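Local coordinates for protein glucosidase (Croceicoccus marinus, PDB 5Z3K) that probably hydrolyses beta-glucosidic bonds as a glycoside hydrolase family 39 enzyme of a deep-sea bacterium, at residues H151-D156 against L261-S266; E174-A179 against L190-P195. All blocks are in the same frame, centred on the assembly; numbering follows the deposited sequence.

In the fold
Both contacts belong to the closed barrel of eight parallel strands, with their centres about 12 Å apart. Contact 1 lies inside it, where strands 151-154 and 259-266, fourth and seventh in the barrel, face each other across the interior. Contact 2 lies on the outer side, where helix 169-186 covers strand 191-197, the fifth strand. Strands 151-154 and 191-197 are neighbours, joined by backbone bonds such as Phe-154 N to Gly-193 O, 2.9 Å. Along the chain, both segments of contact 2 fall between the two of contact 1. One region thus presents polar side chains to the interior and packs its helix outside, as expected of a glycosidase barrel.

Contact 1. Residues H151-D156 against L261-S266; sequences HWEFGD and LLSYWS
The ring of Tyr-264 meets the carboxylate of Asp-156 at its edge: OD2 of Asp-156 lies in the ring plane, 2.5 Å from Tyr-264 OH and 3.3 Å from Tyr-264 CE1. The two planes are turned 64° apart, and Phe-302 packs against the same tyrosine. This is the interior of a (beta/alpha)8 barrel, where the fourth strand, 151-154, with the loop after it, confronts the seventh, 259-266. In glycosidases with this fold the C-terminal ends of these two strands commonly border the active site, though that does not identify the catalytic residues here. The strands are not neighbours; the nearest CA atoms, of Asp-156 and Ser-263, are 9.0 Å apart, and only side chains bridge them. A phenolic hydroxyl suits this span because a rigid ring carries it far from its backbone to donate a very short hydrogen bond to Asp-156 OD2. That oxygen also forms a salt bridge with Arg-55. Deeper in the barrel, Glu-153 crosses the gap as an extended chain, CG anti to the backbone N (chi1 -179°), a length that suits glutamate. Its carboxylate is gripped at both oxygens: OE1 by Ser-263 and Ser-225, OE2 by Arg-55 and Thr-108. Arg-55 therefore ties the two acids together, and the small serines supply hydroxyls without bulk. An alanine in place of Glu-153 would probably leave the hydroxyls of Ser-263, Ser-225 and Thr-108 without this buried acceptor and Arg-55 with one carboxylate fewer to hold it. Toward the start of the two strands, Leu-261 CD1 comes within 4.4 Å of His-151 CD2, a looser apolar touch. Ser-263 OG donates to Glu-153 OE1 at 2.7 Å, approaching from the syn side and 33° out of the carboxylate plane.

Contact 2. Residues E174-A179 against L190-P195; sequences EMYAAA and LKVGGP
Helix segment 174-179 runs almost antiparallel to strand segment 191-195, their axes 9.5 Å apart at closest and 167° between directions, with Tyr-176 and Gly-194 nearest by their CA atoms at 8.0 Å. Tyr-176 carries nearly all of the touching. Its CG stands anti to the backbone N (chi1 178°), which sends the ring from the helix to the strand, where it meets mostly backbone. Tyr-176 OH comes to 3.4 Å from the bare CA of Gly-193, whose backbone is nearly fully extended, while the carbonyl O of Gly-193 lies at the ring's edge, near its plane and 3.6 Å from Tyr-176 CE1. No hydrogen bond joins the two segments; the hydroxyl instead bonds to the carbonyl O of Pro-220, which gives this buried polar end its partner. At Gly-194 a CB would point toward the helix, only 3.7 Å from Tyr-176 CE1, so a longer side chain would be hard to fit beside the ring. Val-192 borders the ring with both branches: CG1 is 4.0 Å from Tyr-176 OH, and the apolar contact is Val-192 CG2 to Tyr-176 CE1, 4.5 Å. Ala-179 points its small methyl toward the strand, a turn along the helix from the tyrosine. This is the helix-on-strand layer of a beta-alpha-beta unit, whose first strand, 151-154, lends Phe-154 to Tyr-176. Val-192 continues onto Ala-180 and Lys-184 of the same helix, while Phe-210 of helix 208-216 meets the Tyr-176 ring edge-to-face, joining the unit to the next helix of the barrel.

Contact 1. Residues H151-D156 against L261-S266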
loop_
_atom_site.group_PDB
_atom_site.type_symbol
_atom_site.label_atom_id
_atom_site.label_comp_id
_atom_site.label_asym_id
_atom_site.label_seq_id
_atom_site.Cartn_x
_atom_site.Cartn_y
_atom_site.Cartn_z
ATOM N N HIS A 151 -10.643 6.335 -7.147
ATOM C CA HIS A 151 -9.338 6.826 -7.548
ATOM C C HIS A 151 -8.936 6.180 -8.863
ATOM O O HIS A 151 -9.045 4.960 -9.016
ATOM C CB HIS A 151 -8.300 6.514 -6.471
ATOM C CG HIS A 151 -8.386 7.405 -5.275
ATOM N ND1 HIS A 151 -9.452 7.372 -4.399
ATOM C CD2 HIS A 151 -7.545 8.359 -4.808
ATOM C CE1 HIS A 151 -9.261 8.266 -3.445
ATOM N NE2 HIS A 151 -8.110 8.877 -3.668
ATOM N N TRP A 152 -8.466 6.996 -9.805
ATOM C CA TRP A 152 -8.064 6.534 -11.127
ATOM C C TRP A 152 -6.624 6.960 -11.371
ATOM O O TRP A 152 -6.312 8.160 -11.388
ATOM C CB TRP A 152 -9.018 7.075 -12.200
ATOM C CG TRP A 152 -10.400 6.505 -12.049
ATOM C CD1 TRP A 152 -11.390 6.956 -11.222
ATOM C CD2 TRP A 152 -10.927 5.348 -12.706
ATOM N NE1 TRP A 152 -12.511 6.164 -11.346
ATOM C CE2 TRP A 152 -12.248 5.170 -12.249
ATOM C CE3 TRP A 152 -10.413 4.451 -13.647
ATOM C CZ2 TRP A 152 -13.066 4.135 -12.703
ATOM C CZ3 TRP A 152 -11.231 3.419 -14.096
ATOM C CH2 TRP A 152 -12.540 3.271 -13.619
ATOM N N GLU A 153 -5.747 5.975 -11.534
ATOM C CA GLU A 153 -4.325 6.212 -11.715
ATOM C C GLU A 153 -3.950 5.958 -13.164
ATOM O O GLU A 153 -4.288 4.909 -13.728
ATOM C CB GLU A 153 -3.488 5.305 -10.803
ATOM C CG GLU A 153 -1.961 5.527 -10.916
ATOM C CD GLU A 153 -1.168 4.581 -10.027
ATOM O OE1 GLU A 153 -0.102 4.983 -9.499
ATOM O OE2 GLU A 153 -1.622 3.430 -9.849
ATOM N N PHE A 154 -3.221 6.891 -13.753
ATOM C CA PHE A 154 -2.632 6.676 -15.068
ATOM C C PHE A 154 -1.131 6.479 -14.932
ATOM O O PHE A 154 -0.418 7.392 -14.504
ATOM C CB PHE A 154 -2.904 7.831 -16.032
ATOM C CG PHE A 154 -2.318 7.583 -17.401
ATOM C CD1 PHE A 154 -3.023 6.856 -18.347
ATOM C CD2 PHE A 154 -1.039 8.023 -17.716
ATOM C CE1 PHE A 154 -2.473 6.588 -19.604
ATOM C CE2 PHE A 154 -0.481 7.767 -18.966
ATOM C CZ PHE A 154 -1.200 7.035 -19.904
ATOM N N GLY A 155 -0.651 5.310 -15.338
ATOM C CA GLY A 155 0.777 5.070 -15.394
ATOM C C GLY A 155 1.277 3.968 -14.479
ATOM O O GLY A 155 0.670 3.671 -13.446
ATOM N N ASP A 156 2.402 3.364 -14.850
ATOM C CA ASP A 156 3.119 2.466 -13.951
ATOM C C ASP A 156 4.585 2.486 -14.357
ATOM O O ASP A 156 4.942 1.919 -15.390
ATOM C CB ASP A 156 2.541 1.050 -13.998
ATOM C CG ASP A 156 3.168 0.140 -12.955
ATOM O OD1 ASP A 156 4.229 -0.444 -13.251
ATOM O OD2 ASP A 156 2.614 0.015 -11.836
ATOM N N LEU A 261 0.504 9.615 -3.146
ATOM C CA LEU A 261 0.035 8.234 -3.099
ATOM C C LEU A 261 1.214 7.301 -3.317
ATOM O O LEU A 261 1.865 7.349 -4.366
ATOM C CB LEU A 261 -1.053 7.988 -4.145
ATOM C CG LEU A 261 -1.974 6.793 -3.892
ATOM C CD1 LEU A 261 -3.307 7.028 -4.592
ATOM C CD2 LEU A 261 -1.335 5.511 -4.390
ATOM N N LEU A 262 1.467 6.443 -2.333
ATOM C CA LEU A 262 2.552 5.471 -2.388
ATOM C C LEU A 262 1.997 4.205 -3.045
ATOM O O LEU A 262 1.365 3.373 -2.389
ATOM C CB LEU A 262 3.094 5.235 -0.980
ATOM C CG LEU A 262 4.235 4.257 -0.698
ATOM C CD1 LEU A 262 5.425 4.479 -1.648
ATOM C CD2 LEU A 262 4.641 4.369 0.782
ATOM N N SER A 263 2.218 4.064 -4.362
ATOM C CA SER A 263 1.552 3.016 -5.136
ATOM C C SER A 263 2.161 1.635 -4.941
ATOM O O SER A 263 1.486 0.631 -5.212
ATOM C CB SER A 263 1.579 3.369 -6.629
ATOM O OG SER A 263 0.503 4.237 -6.929
ATOM N N TYR A 264 3.427 1.565 -4.526
ATOM C CA TYR A 264 4.097 0.322 -4.152
ATOM C C TYR A 264 4.957 0.622 -2.946
ATOM O O TYR A 264 5.728 1.589 -2.972
ATOM C CB TYR A 264 5.060 -0.227 -5.210
ATOM C CG TYR A 264 4.566 -0.651 -6.572
ATOM C CD1 TYR A 264 4.238 0.290 -7.539
ATOM C CD2 TYR A 264 4.557 -1.990 -6.931
ATOM C CE1 TYR A 264 3.844 -0.098 -8.814
ATOM C CE2 TYR A 264 4.159 -2.397 -8.208
ATOM C CZ TYR A 264 3.814 -1.441 -9.148
ATOM O OH TYR A 264 3.423 -1.833 -10.425
ATOM N N TRP A 265 4.883 -0.228 -1.938
ATOM C CA TRP A 265 5.872 -0.192 -0.872
ATOM C C TRP A 265 6.011 -1.595 -0.308
ATOM O O TRP A 265 5.018 -2.318 -0.158
ATOM C CB TRP A 265 5.513 0.821 0.217
ATOM C CG TRP A 265 4.433 0.427 1.190
ATOM C CD1 TRP A 265 3.111 0.734 1.107
ATOM C CD2 TRP A 265 4.603 -0.282 2.428
ATOM N NE1 TRP A 265 2.437 0.242 2.195
ATOM C CE2 TRP A 265 3.328 -0.386 3.025
ATOM C CE3 TRP A 265 5.704 -0.837 3.089
ATOM C CZ2 TRP A 265 3.122 -1.025 4.248
ATOM C CZ3 TRP A 265 5.492 -1.481 4.308
ATOM C CH2 TRP A 265 4.212 -1.564 4.870
ATOM N N SER A 266 7.250 -1.962 0.006
ATOM C CA SER A 266 7.597 -3.312 0.405
ATOM C C SER A 266 9.018 -3.272 0.940
ATOM O O SER A 266 9.790 -2.374 0.602
ATOM C CB SER A 266 7.499 -4.282 -0.784
ATOM O OG SER A 266 7.719 -5.602 -0.351
#

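Contact 2. Residues E174-A179 against L190-P195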
loop_
_atom_site.group_PDB
_atom_site.type_symbol
_atom_site.label_atom_id
_atom_site.label_comp_id
_atom_site.label_asym_id
_atom_site.label_seq_id
_atom_site.Cartn_x
_atom_site.Cartn_y
_atom_site.Cartn_z
ATOM N N GLU A 174 0.099 13.366 -23.065
ATOM C CA GLU A 174 -1.177 13.550 -23.742
ATOM C C GLU A 174 -2.155 12.455 -23.345
ATOM O O GLU A 174 -3.359 12.706 -23.205
ATOM C CB GLU A 174 -0.970 13.595 -25.257
ATOM C CG GLU A 174 -0.242 14.842 -25.733
ATOM C CD GLU A 174 -1.016 16.130 -25.448
ATOM O OE1 GLU A 174 -0.434 17.070 -24.856
ATOM O OE2 GLU A 174 -2.208 16.206 -25.829
HETATM N N MSE A 175 -1.650 11.245 -23.136
HETATM C CA MSE A 175 -2.463 10.138 -22.659
HETATM C C MSE A 175 -2.978 10.416 -21.248
HETATM O O MSE A 175 -4.137 10.137 -20.935
HETATM C CB MSE A 175 -1.662 8.845 -22.690
HETATM C CG MSE A 175 -1.521 8.242 -24.059
HETATM SE SE MSE A 175 -0.403 6.671 -24.077
HETATM C CE MSE A 175 -1.619 5.361 -23.241
ATOM N N TYR A 176 -2.118 10.984 -20.396
ATOM C CA TYR A 176 -2.569 11.370 -19.065
ATOM C C TYR A 176 -3.696 12.390 -19.153
ATOM O O TYR A 176 -4.721 12.261 -18.475
ATOM C CB TYR A 176 -1.420 11.935 -18.226
ATOM C CG TYR A 176 -1.946 12.357 -16.877
ATOM C CD1 TYR A 176 -2.315 11.397 -15.937
ATOM C CD2 TYR A 176 -2.136 13.694 -16.557
ATOM C CE1 TYR A 176 -2.837 11.758 -14.711
ATOM C CE2 TYR A 176 -2.654 14.068 -15.331
ATOM C CZ TYR A 176 -3.006 13.086 -14.410
ATOM O OH TYR A 176 -3.528 13.419 -13.195
ATOM N N ALA A 177 -3.527 13.414 -19.996
ATOM C CA ALA A 177 -4.549 14.449 -20.087
ATOM C C ALA A 177 -5.863 13.879 -20.605
ATOM O O ALA A 177 -6.940 14.269 -20.141
ATOM C CB ALA A 177 -4.068 15.597 -20.981
ATOM N N ALA A 178 -5.793 12.955 -21.567
ATOM C CA ALA A 178 -7.005 12.317 -22.066
ATOM C C ALA A 178 -7.713 11.546 -20.960
ATOM O O ALA A 178 -8.939 11.634 -20.812
ATOM C CB ALA A 178 -6.673 11.391 -23.238
ATOM N N ALA A 179 -6.952 10.787 -20.169
ATOM C CA ALA A 179 -7.547 10.034 -19.068
ATOM C C ALA A 179 -8.143 10.964 -18.019
ATOM O O ALA A 179 -9.254 10.727 -17.531
ATOM C CB ALA A 179 -6.499 9.113 -18.445
ATOM N N LEU A 190 -14.376 12.360 -8.720
ATOM C CA LEU A 190 -13.377 11.308 -8.814
ATOM C C LEU A 190 -11.975 11.896 -8.735
ATOM O O LEU A 190 -11.711 13.005 -9.202
ATOM C CB LEU A 190 -13.546 10.529 -10.114
ATOM C CG LEU A 190 -14.882 9.807 -10.285
ATOM C CD1 LEU A 190 -15.046 9.370 -11.730
ATOM C CD2 LEU A 190 -14.998 8.611 -9.330
ATOM N N LYS A 191 -11.069 11.144 -8.127
ATOM C CA LYS A 191 -9.677 11.555 -8.026
ATOM C C LYS A 191 -8.892 10.903 -9.153
ATOM O O LYS A 191 -9.039 9.700 -9.401
ATOM C CB LYS A 191 -9.085 11.169 -6.671
ATOM C CG LYS A 191 -9.845 11.727 -5.474
ATOM C CD LYS A 191 -10.070 13.224 -5.598
ATOM C CE LYS A 191 -10.809 13.764 -4.379
ATOM N NZ LYS A 191 -11.489 15.057 -4.666
ATOM N N VAL A 192 -8.083 11.702 -9.850
ATOM C CA VAL A 192 -7.225 11.200 -10.913
ATOM C C VAL A 192 -5.801 11.645 -10.615
ATOM O O VAL A 192 -5.569 12.726 -10.062
ATOM C CB VAL A 192 -7.698 11.675 -12.317
ATOM C CG1 VAL A 192 -7.484 13.195 -12.508
ATOM C CG2 VAL A 192 -7.028 10.853 -13.437
ATOM N N GLY A 193 -4.846 10.791 -10.958
ATOM C CA GLY A 193 -3.460 11.111 -10.698
ATOM C C GLY A 193 -2.531 10.114 -11.358
ATOM O O GLY A 193 -2.951 9.267 -12.144
ATOM N N GLY A 194 -1.251 10.242 -11.032
ATOM C CA GLY A 194 -0.202 9.484 -11.676
ATOM C C GLY A 194 1.123 10.089 -11.276
ATOM O O GLY A 194 1.174 10.932 -10.381
ATOM N N PRO A 195 2.219 9.702 -11.938
ATOM C CA PRO A 195 2.349 8.731 -13.024
ATOM C C PRO A 195 2.932 7.420 -12.541
ATOM O O PRO A 195 3.339 6.606 -13.360
ATOM C CB PRO A 195 3.335 9.419 -13.959
ATOM C CG PRO A 195 4.306 10.038 -12.969
ATOM C CD PRO A 195 3.468 10.469 -11.773
#